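Local atomic coordinates of acetylxylan esterase / glucomannan deacetylase (Cellvibrio japonicus, PDB entry 2WAA), a protein that removes acetyl groups from acetylated xylan and glucomannan during plant cell wall breakdown, as a carbohydrate esterase of family 2. Residues E55-N60 with Q111-Q116; M23-I28 with F36-V41; S63-I68 with I101-E106. One frame throughout, in Å; residues are numbered along the deposited sequence.

Contact 1 (E55-N60 with Q111-Q116)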
loop_
_atom_site.group_PDB
_atom_site.type_symbol
_atom_site.label_atom_id
_atom_site.label_comp_id
_atom_site.label_asym_id
_atom_site.label_seq_id
_atom_site.Cartn_x
_atom_site.Cartn_y
_atom_site.Cartn_z
ATOM N N GLU A 55 -1.629 8.121 -20.655
ATOM C CA GLU A 55 -2.798 8.974 -20.433
ATOM C C GLU A 55 -3.281 8.717 -18.994
ATOM O O GLU A 55 -3.672 7.568 -18.671
ATOM C CB GLU A 55 -3.901 8.598 -21.415
ATOM C CG GLU A 55 -3.517 8.944 -22.871
ATOM C CD GLU A 55 -3.117 10.393 -23.030
ATOM O OE1 GLU A 55 -3.871 11.268 -22.568
ATOM O OE2 GLU A 55 -2.079 10.662 -23.671
ATOM N N MET A 56 -3.240 9.732 -18.149
ATOM C CA MET A 56 -3.602 9.546 -16.751
ATOM C C MET A 56 -4.514 10.653 -16.280
ATOM O O MET A 56 -4.635 11.688 -16.927
ATOM C CB MET A 56 -2.348 9.512 -15.859
ATOM C CG MET A 56 -1.317 8.522 -16.374
ATOM S SD MET A 56 0.025 8.276 -15.202
ATOM C CE MET A 56 -0.800 7.236 -13.981
ATOM N N GLN A 57 -5.166 10.421 -15.140
ATOM C CA GLN A 57 -6.064 11.421 -14.532
ATOM C C GLN A 57 -6.239 11.011 -13.072
ATOM O O GLN A 57 -6.115 9.814 -12.771
ATOM C CB GLN A 57 -7.417 11.450 -15.272
ATOM C CG GLN A 57 -8.149 10.135 -15.346
ATOM C CD GLN A 57 -9.558 10.217 -16.040
ATOM O OE1 GLN A 57 -9.975 11.255 -16.564
ATOM N NE2 GLN A 57 -10.267 9.102 -16.035
ATOM N N SER A 58 -6.567 11.947 -12.182
ATOM C CA SER A 58 -6.939 11.569 -10.815
ATOM C C SER A 58 -8.339 12.143 -10.531
ATOM O O SER A 58 -8.791 13.043 -11.254
ATOM C CB SER A 58 -5.927 12.072 -9.799
ATOM O OG SER A 58 -6.024 13.480 -9.653
ATOM N N SER A 59 -9.045 11.633 -9.536
ATOM C CA SER A 59 -10.434 12.047 -9.386
ATOM C C SER A 59 -10.578 13.453 -8.859
ATOM O O SER A 59 -11.580 14.128 -9.189
ATOM C CB SER A 59 -11.203 11.100 -8.477
ATOM O OG SER A 59 -10.503 11.003 -7.266
ATOM N N ASN A 60 -9.623 13.898 -8.037
ATOM C CA ASN A 60 -9.721 15.219 -7.394
ATOM C C ASN A 60 -8.540 16.126 -7.665
ATOM O O ASN A 60 -8.415 17.171 -7.008
ATOM C CB ASN A 60 -9.785 15.095 -5.854
ATOM C CG ASN A 60 -10.920 14.250 -5.379
ATOM O OD1 ASN A 60 -12.074 14.389 -5.830
ATOM N ND2 ASN A 60 -10.620 13.366 -4.427
ATOM N N GLN A 111 -8.693 8.774 -6.513
ATOM C CA GLN A 111 -8.284 7.566 -7.219
ATOM C C GLN A 111 -7.644 8.006 -8.521
ATOM O O GLN A 111 -8.006 9.057 -9.102
ATOM C CB GLN A 111 -9.473 6.636 -7.489
ATOM C CG GLN A 111 -9.875 5.830 -6.266
ATOM C CD GLN A 111 -10.711 6.635 -5.347
ATOM O OE1 GLN A 111 -11.503 7.471 -5.816
ATOM N NE2 GLN A 111 -10.580 6.402 -4.016
ATOM N N VAL A 112 -6.649 7.237 -8.956
ATOM C CA VAL A 112 -5.914 7.571 -10.185
ATOM C C VAL A 112 -6.289 6.569 -11.247
ATOM O O VAL A 112 -6.474 5.398 -10.937
ATOM C CB VAL A 112 -4.414 7.466 -9.928
ATOM C CG1 VAL A 112 -3.592 7.479 -11.278
ATOM C CG2 VAL A 112 -3.944 8.596 -8.983
ATOM N N THR A 113 -6.374 7.006 -12.512
ATOM C CA THR A 113 -6.673 6.085 -13.603
ATOM C C THR A 113 -5.528 6.183 -14.621
ATOM O O THR A 113 -5.108 7.285 -14.987
ATOM C CB THR A 113 -8.001 6.493 -14.283
ATOM O OG1 THR A 113 -9.065 6.333 -13.336
ATOM C CG2 THR A 113 -8.258 5.645 -15.595
ATOM N N LEU A 114 -5.021 5.030 -15.044
ATOM C CA LEU A 114 -4.095 4.971 -16.155
ATOM C C LEU A 114 -4.933 4.401 -17.273
ATOM O O LEU A 114 -5.514 3.317 -17.116
ATOM C CB LEU A 114 -2.947 4.006 -15.840
ATOM C CG LEU A 114 -2.106 3.686 -17.078
ATOM C CD1 LEU A 114 -1.471 4.945 -17.624
ATOM C CD2 LEU A 114 -1.037 2.619 -16.698
ATOM N N LYS A 115 -5.035 5.108 -18.399
ATOM C CA LYS A 115 -5.897 4.607 -19.507
ATOM C C LYS A 115 -5.139 3.779 -20.549
ATOM O O LYS A 115 -5.589 2.703 -20.964
ATOM C CB LYS A 115 -6.589 5.776 -20.224
ATOM C CG LYS A 115 -7.479 6.538 -19.271
ATOM C CD LYS A 115 -8.378 7.543 -20.018
ATOM C CE LYS A 115 -9.402 8.173 -19.055
ATOM N NZ LYS A 115 -10.247 9.200 -19.753
ATOM N N GLN A 116 -3.996 4.303 -20.981
ATOM C CA GLN A 116 -3.255 3.619 -22.077
ATOM C C GLN A 116 -1.854 4.199 -22.137
ATOM O O GLN A 116 -1.604 5.257 -21.551
ATOM C CB GLN A 116 -4.017 3.728 -23.437
ATOM C CG GLN A 116 -4.487 5.080 -23.742
ATOM C CD GLN A 116 -5.411 5.210 -25.023
ATOM O OE1 GLN A 116 -5.657 6.327 -25.447
ATOM N NE2 GLN A 116 -5.914 4.112 -25.578
HETATM O O HOH W 1 -12.298 10.034 -18.117
HETATM O O HOH W 2 -12.320 10.097 -5.348
#

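Contact 2 (M23-I28 with F36-V41)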
loop_
_atom_site.group_PDB
_atom_site.type_symbol
_atom_site.label_atom_id
_atom_site.label_comp_id
_atom_site.label_asym_id
_atom_site.label_seq_id
_atom_site.Cartn_x
_atom_site.Cartn_y
_atom_site.Cartn_z
ATOM N N MET A 23 1.165 -4.610 -9.531
ATOM C CA MET A 23 1.252 -5.130 -8.162
ATOM C C MET A 23 0.420 -4.172 -7.311
ATOM O O MET A 23 0.676 -2.970 -7.316
ATOM C CB MET A 23 2.716 -5.130 -7.682
ATOM C CG MET A 23 2.836 -5.758 -6.221
ATOM S SD MET A 23 4.547 -5.650 -5.690
ATOM C CE MET A 23 4.744 -3.924 -5.219
ATOM N N GLY A 24 -0.584 -4.674 -6.597
ATOM C CA GLY A 24 -1.468 -3.767 -5.808
ATOM C C GLY A 24 -2.876 -3.843 -6.381
ATOM O O GLY A 24 -3.081 -4.308 -7.517
ATOM N N ARG A 25 -3.865 -3.429 -5.606
ATOM C CA ARG A 25 -5.239 -3.504 -6.074
ATOM C C ARG A 25 -5.617 -2.496 -7.166
ATOM O O ARG A 25 -5.448 -1.276 -6.992
ATOM C CB ARG A 25 -6.183 -3.314 -4.892
ATOM C CG ARG A 25 -6.050 -4.480 -3.900
ATOM C CD ARG A 25 -7.153 -4.435 -2.818
ATOM N NE ARG A 25 -7.010 -5.510 -1.840
ATOM C CZ ARG A 25 -7.849 -5.693 -0.813
ATOM N NH1 ARG A 25 -8.902 -4.923 -0.669
ATOM N NH2 ARG A 25 -7.658 -6.683 0.054
ATOM N N THR A 26 -6.168 -3.008 -8.262
ATOM C CA THR A 26 -6.669 -2.150 -9.337
ATOM C C THR A 26 -8.086 -2.597 -9.754
ATOM O O THR A 26 -8.436 -3.783 -9.648
ATOM C CB THR A 26 -5.744 -2.205 -10.584
ATOM O OG1 THR A 26 -5.691 -3.561 -11.089
ATOM C CG2 THR A 26 -4.328 -1.705 -10.222
ATOM N N HIS A 27 -8.886 -1.648 -10.242
ATOM C CA HIS A 27 -10.197 -1.953 -10.806
ATOM C C HIS A 27 -10.071 -1.858 -12.340
ATOM O O HIS A 27 -9.529 -0.882 -12.850
ATOM C CB HIS A 27 -11.218 -0.945 -10.335
ATOM C CG HIS A 27 -12.594 -1.266 -10.828
ATOM N ND1 HIS A 27 -13.326 -2.310 -10.315
ATOM C CD2 HIS A 27 -13.325 -0.746 -11.845
ATOM C CE1 HIS A 27 -14.482 -2.392 -10.963
ATOM N NE2 HIS A 27 -14.505 -1.455 -11.894
ATOM N N ILE A 28 -10.512 -2.898 -13.050
ATOM C CA ILE A 28 -10.385 -2.922 -14.500
ATOM C C ILE A 28 -11.684 -2.354 -15.070
ATOM O O ILE A 28 -12.789 -2.929 -14.836
ATOM C CB ILE A 28 -10.219 -4.340 -15.010
ATOM C CG1 ILE A 28 -8.972 -4.980 -14.377
ATOM C CG2 ILE A 28 -10.090 -4.341 -16.576
ATOM C CD1 ILE A 28 -8.820 -6.468 -14.764
ATOM N N PHE A 36 -7.067 2.948 -9.447
ATOM C CA PHE A 36 -6.569 2.512 -8.166
ATOM C C PHE A 36 -6.542 3.628 -7.143
ATOM O O PHE A 36 -6.453 4.824 -7.484
ATOM C CB PHE A 36 -5.171 1.871 -8.339
ATOM C CG PHE A 36 -4.235 2.646 -9.230
ATOM C CD1 PHE A 36 -3.350 3.595 -8.702
ATOM C CD2 PHE A 36 -4.245 2.423 -10.606
ATOM C CE1 PHE A 36 -2.500 4.322 -9.516
ATOM C CE2 PHE A 36 -3.375 3.141 -11.451
ATOM C CZ PHE A 36 -2.502 4.101 -10.891
ATOM N N GLY A 37 -6.635 3.219 -5.867
ATOM C CA GLY A 37 -6.724 4.163 -4.776
ATOM C C GLY A 37 -5.743 3.870 -3.636
ATOM O O GLY A 37 -5.363 4.792 -2.933
ATOM N N TYR A 38 -5.389 2.607 -3.414
ATOM C CA TYR A 38 -4.470 2.298 -2.309
ATOM C C TYR A 38 -3.052 2.739 -2.646
ATOM O O TYR A 38 -2.676 2.752 -3.802
ATOM C CB TYR A 38 -4.489 0.807 -1.966
ATOM C CG TYR A 38 -5.738 0.424 -1.220
ATOM C CD1 TYR A 38 -5.970 0.887 0.086
ATOM C CD2 TYR A 38 -6.714 -0.365 -1.826
ATOM C CE1 TYR A 38 -7.129 0.544 0.763
ATOM C CE2 TYR A 38 -7.895 -0.725 -1.123
ATOM C CZ TYR A 38 -8.086 -0.241 0.153
ATOM O OH TYR A 38 -9.223 -0.599 0.885
ATOM N N PRO A 39 -2.251 3.116 -1.636
ATOM C CA PRO A 39 -0.870 3.550 -1.966
ATOM C C PRO A 39 -0.007 2.319 -2.304
ATOM O O PRO A 39 -0.390 1.188 -1.957
ATOM C CB PRO A 39 -0.361 4.155 -0.644
ATOM C CG PRO A 39 -1.157 3.399 0.413
ATOM C CD PRO A 39 -2.546 3.187 -0.191
ATOM N N GLY A 40 1.068 2.523 -3.062
ATOM C CA GLY A 40 2.014 1.445 -3.379
ATOM C C GLY A 40 1.666 0.622 -4.628
ATOM O O GLY A 40 2.456 -0.260 -5.028
ATOM N N VAL A 41 0.478 0.862 -5.195
ATOM C CA VAL A 41 0.087 0.194 -6.436
ATOM C C VAL A 41 1.164 0.560 -7.467
ATOM O O VAL A 41 1.476 1.744 -7.665
ATOM C CB VAL A 41 -1.289 0.621 -6.916
ATOM C CG1 VAL A 41 -1.575 0.028 -8.336
ATOM C CG2 VAL A 41 -2.369 0.174 -5.868
HETATM O O HOH W 3 -6.647 0.414 -5.194
#

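Contact 3 (S63-I68 with I101-E106)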
loop_
_atom_site.group_PDB
_atom_site.type_symbol
_atom_site.label_atom_id
_atom_site.label_comp_id
_atom_site.label_asym_id
_atom_site.label_seq_id
_atom_site.Cartn_x
_atom_site.Cartn_y
_atom_site.Cartn_z
ATOM N N SER A 63 -3.724 13.786 -6.337
ATOM C CA SER A 63 -3.030 12.474 -6.240
ATOM C C SER A 63 -1.597 12.524 -6.823
ATOM O O SER A 63 -1.340 13.158 -7.853
ATOM C CB SER A 63 -3.807 11.381 -6.984
ATOM O OG SER A 63 -5.153 11.307 -6.537
ATOM N N TRP A 64 -0.668 11.820 -6.180
ATOM C CA TRP A 64 0.713 11.842 -6.637
ATOM C C TRP A 64 1.164 10.454 -7.042
ATOM O O TRP A 64 0.762 9.420 -6.431
ATOM C CB TRP A 64 1.654 12.311 -5.502
ATOM C CG TRP A 64 1.487 13.815 -5.163
ATOM C CD1 TRP A 64 0.508 14.407 -4.388
ATOM C CD2 TRP A 64 2.357 14.883 -5.596
ATOM N NE1 TRP A 64 0.737 15.761 -4.310
ATOM C CE2 TRP A 64 1.858 16.083 -5.035
ATOM C CE3 TRP A 64 3.542 14.926 -6.362
ATOM C CZ2 TRP A 64 2.468 17.324 -5.261
ATOM C CZ3 TRP A 64 4.170 16.153 -6.578
ATOM C CH2 TRP A 64 3.626 17.347 -6.037
ATOM N N ILE A 65 2.038 10.429 -8.034
ATOM C CA ILE A 65 2.714 9.203 -8.421
ATOM C C ILE A 65 4.232 9.456 -8.477
ATOM O O ILE A 65 4.681 10.610 -8.622
ATOM C CB ILE A 65 2.233 8.722 -9.805
ATOM C CG1 ILE A 65 2.550 9.799 -10.885
ATOM C CG2 ILE A 65 0.706 8.348 -9.740
ATOM C CD1 ILE A 65 2.307 9.336 -12.318
ATOM N N ASP A 66 5.002 8.364 -8.347
ATOM C CA ASP A 66 6.429 8.362 -8.707
ATOM C C ASP A 66 6.602 7.652 -10.046
ATOM O O ASP A 66 5.915 6.675 -10.329
ATOM C CB ASP A 66 7.276 7.579 -7.678
ATOM C CG ASP A 66 7.604 8.430 -6.415
ATOM O OD1 ASP A 66 7.829 9.646 -6.551
ATOM O OD2 ASP A 66 7.671 7.857 -5.310
ATOM N N VAL A 67 7.512 8.166 -10.868
ATOM C CA VAL A 67 7.820 7.526 -12.142
ATOM C C VAL A 67 9.321 7.231 -12.052
ATOM O O VAL A 67 10.099 8.100 -11.716
ATOM C CB VAL A 67 7.568 8.462 -13.345
ATOM C CG1 VAL A 67 8.016 7.726 -14.676
ATOM C CG2 VAL A 67 6.066 8.817 -13.443
ATOM N N ILE A 68 9.687 5.983 -12.265
ATOM C CA ILE A 68 11.098 5.580 -12.172
ATOM C C ILE A 68 11.510 4.919 -13.488
ATOM O O ILE A 68 10.895 3.945 -13.935
ATOM C CB ILE A 68 11.357 4.629 -11.017
ATOM C CG1 ILE A 68 10.834 5.243 -9.693
ATOM C CG2 ILE A 68 12.857 4.299 -10.931
ATOM C CD1 ILE A 68 10.555 4.236 -8.644
ATOM N N ILE A 101 5.574 2.975 -12.499
ATOM C CA ILE A 101 4.756 4.045 -11.947
ATOM C C ILE A 101 4.279 3.541 -10.587
ATOM O O ILE A 101 3.763 2.430 -10.488
ATOM C CB ILE A 101 3.557 4.356 -12.856
ATOM C CG1 ILE A 101 4.080 4.825 -14.237
ATOM C CG2 ILE A 101 2.578 5.326 -12.191
ATOM C CD1 ILE A 101 2.991 4.837 -15.346
ATOM N N ILE A 102 4.475 4.344 -9.541
ATOM C CA ILE A 102 4.078 3.928 -8.202
ATOM C C ILE A 102 3.098 4.931 -7.651
ATOM O O ILE A 102 3.396 6.141 -7.624
ATOM C CB ILE A 102 5.286 3.761 -7.187
ATOM C CG1 ILE A 102 6.321 2.743 -7.683
ATOM C CG2 ILE A 102 4.786 3.201 -5.867
ATOM C CD1 ILE A 102 7.501 3.438 -8.346
ATOM N N HIS A 103 1.920 4.455 -7.193
ATOM C CA HIS A 103 0.966 5.375 -6.574
ATOM C C HIS A 103 1.503 5.796 -5.186
ATOM O O HIS A 103 1.700 4.939 -4.300
ATOM C CB HIS A 103 -0.416 4.674 -6.439
ATOM C CG HIS A 103 -1.551 5.593 -6.066
ATOM N ND1 HIS A 103 -2.599 5.187 -5.268
ATOM C CD2 HIS A 103 -1.793 6.897 -6.362
ATOM C CE1 HIS A 103 -3.459 6.189 -5.114
ATOM N NE2 HIS A 103 -2.998 7.236 -5.773
ATOM N N ARG A 104 1.689 7.101 -4.971
ATOM C CA ARG A 104 2.128 7.595 -3.651
ATOM C C ARG A 104 0.945 7.899 -2.771
ATOM O O ARG A 104 1.060 7.797 -1.551
ATOM C CB ARG A 104 2.937 8.895 -3.773
ATOM C CG ARG A 104 4.264 8.726 -4.567
ATOM C CD ARG A 104 4.741 10.106 -5.104
ATOM N NE ARG A 104 4.975 11.095 -4.050
ATOM C CZ ARG A 104 6.119 11.223 -3.378
ATOM N NH1 ARG A 104 7.166 10.399 -3.587
ATOM N NH2 ARG A 104 6.228 12.192 -2.447
ATOM N N SER A 105 -0.157 8.331 -3.378
ATOM C CA SER A 105 -1.359 8.740 -2.643
ATOM C C SER A 105 -2.156 7.594 -2.059
ATOM O O SER A 105 -1.929 6.445 -2.408
ATOM C CB SER A 105 -2.224 9.638 -3.528
ATOM O OG SER A 105 -1.597 10.915 -3.565
ATOM N N GLU A 106 -3.096 7.903 -1.155
ATOM C CA GLU A 106 -4.058 6.882 -0.701
ATOM C C GLU A 106 -5.479 7.314 -1.080
ATOM O O GLU A 106 -5.692 8.389 -1.607
ATOM C CB GLU A 106 -3.983 6.658 0.821
ATOM C CG GLU A 106 -4.248 7.928 1.636
ATOM C CD GLU A 106 -4.286 7.646 3.139
ATOM O OE1 GLU A 106 -5.330 7.147 3.593
ATOM O OE2 GLU A 106 -3.260 7.910 3.850
HETATM O O HOH W 4 -4.911 9.103 -5.200
#

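Contact 1 (E55-N60 with Q111-Q116)
Gln-57 and Thr-113 face each other as an antiparallel hydrogen-bonded pair between strands 55-58 and 112-116 in the N-terminal beta domain. Thr-113 N gives a nearly straight bond to Gln-57 O (2.8 Å, 169° at the hydrogen), and the return bond from Gln-57 N is more bent. Lys-115 N reaches Glu-55 O at 2.8 Å. Met-56 with Leu-114 and Ser-58 with Val-112 are the non-hydrogen-bonded pairs, and their side chains turn to the buried face.

The side chain of Gln-57 runs along the other face. In the conformer described, chi1 of 56° sets CG between the backbone N and the carbonyl carbon, from where CG lies against Thr-113 CB. The chain then stays extended, side by side with Thr-113, and carries CD over to the methylene end of Lys-115. At the tip, NE2 comes 3.3 Å from Lys-115 CE, while OE1 accepts from a water that accepts from Lys-115 NZ. The ammonium group also bonds Gln-83.

On the buried face Met-56 is bent at chi3, which brings CE to 3.9 Å from Val-112 CG1; its CG meets Leu-114 CD1. Ser-58 OG turns to Leu-79 O instead of to the partner strand.

Where strand 55-58 ends, Ser-59 replaces a backbone carbonyl with its side chain: Gln-111 N donates to Ser-59 OG at 3.0 Å, and Ser-59 N bonds Gln-111 O. A second water accepts from that OG and, in one of two Gln-111 conformers, donates to OE1, while NE2 bonds Asn-107. The chemistry is thus divided by face, mainly apolar inside, apart from the Ser-58 hydroxyl, with polar ends outside, partly water-bridged in these conformers, consistent with a sheet that has one side toward solvent.

Contact 2 (M23-I28 with F36-V41)
Val-41, the last residue of a type II beta turn that starts at Tyr-38, packs on the chain around Gly-24 in the N-terminal beta domain. The two segments approach through carbonyl oxygens, methyl groups and one water.

Among the backbone contacts, Val-41 CA points its hydrogen at Met-23 O over 3.3 Å. Gly-24 CA sits 4.3 Å from Val-41 CA, too near for a side chain directed at the turn, and the backbone angles of Gly-24 disfavour a CB as well. Gly-40 takes the positive phi of the turn.

The apolar contacts centre on the two branches of Val-41. With chi1 at 172°, CG1 stands opposite the backbone N; it touches Thr-26 CG2 and lies 3.8 Å above one face of the Phe-36 ring, toward its rim. CG2 rests near Arg-25 O. Farther along, Arg-25 CD touches Tyr-38 CE2 (4.1 Å) as the two chains run side by side toward partners in the esterase domain: Arg-25 bonds Phe-208 O and Tyr-38 OH bonds Phe-205 O.

The polar link is a water bridge: one water donates to Arg-25 O at 2.7 Å and accepts from Gly-37 N at 2.9 Å.

Contact 3 (S63-I68 with I101-E106)
An antiparallel strand pair of the N-terminal beta domain, 63-68 with 101-103, continues here into a loop whose side chains keep bonding to the partner strand. Asp-66 and Ile-102 form the hydrogen-bonded pair, exchanging backbone bonds of 2.8 Å (Asp-66 N to Ile-102 O) and 2.9 Å (Ile-102 N to Asp-66 O). In the flanking pairs, Ile-65 with His-103 and Val-67 with Ile-101, side chains share one face, where Ile-65 CD1 meets Ile-101 CG2.

Past His-103, Arg-104 N bonds Trp-64 O, and Trp-64 N donates to Ser-105 OG at 2.9 Å, a hydroxyl standing in for a backbone carbonyl and itself bonded to His-109. The Arg-104 chain, bent at chi3 (59°), passes across Asp-66, and its CD also packs on Trp-64 CB. NH1 makes a salt bridge to Asp-66 OD2 at 3.1 Å, approaching on the syn side and 24° out of the carboxylate plane; its bond to OD1 is weak. The two planes are 71° apart, so this is not a flat two-pronged pairing. Asp-66 also forms a salt bridge with Arg-164 and a hydrogen bond with Ser-76, and Arg-104 pairs with Asp-149, which probably offsets the cost of burying Asp-66 and Arg-104.

On the face of Ile-65, a water in the plane of the His-103 ring joins NE2 (2.7 Å) to Ser-63 OG, and ND1 bonds Tyr-38 O.

Strand 75-79 pairs with 63-69 on its other edge, strand 42-48 pairs with 94-103, and strands 51-58 and 112-119 pack against the face carrying Ile-65 and His-103.

Overall arrangement
Contacts 1 and 3 come from two antiparallel sheets that pack face to face, their centres 11 Å apart: Val-112 CG2 lies 3.4 Å from Ser-63 CB, and Met-56 SD 3.8 Å from Ile-65 CD1. Along the chain, contact 3 is nested within the loop closed by contact 1. Contact 2 is joined to both, with probable backbone bonds from Val-112 N to Phe-36 O and from His-103 N to Val-41 O. Contacts 2 and 3 lie toward the esterase domain: the side chains of Tyr-38 and Ser-105 are about 11 and 12 Å from that of Ser-141, the inferred nucleophile. Thr-26 OG1 bonds a glycerol, probably from the crystallisation liquor.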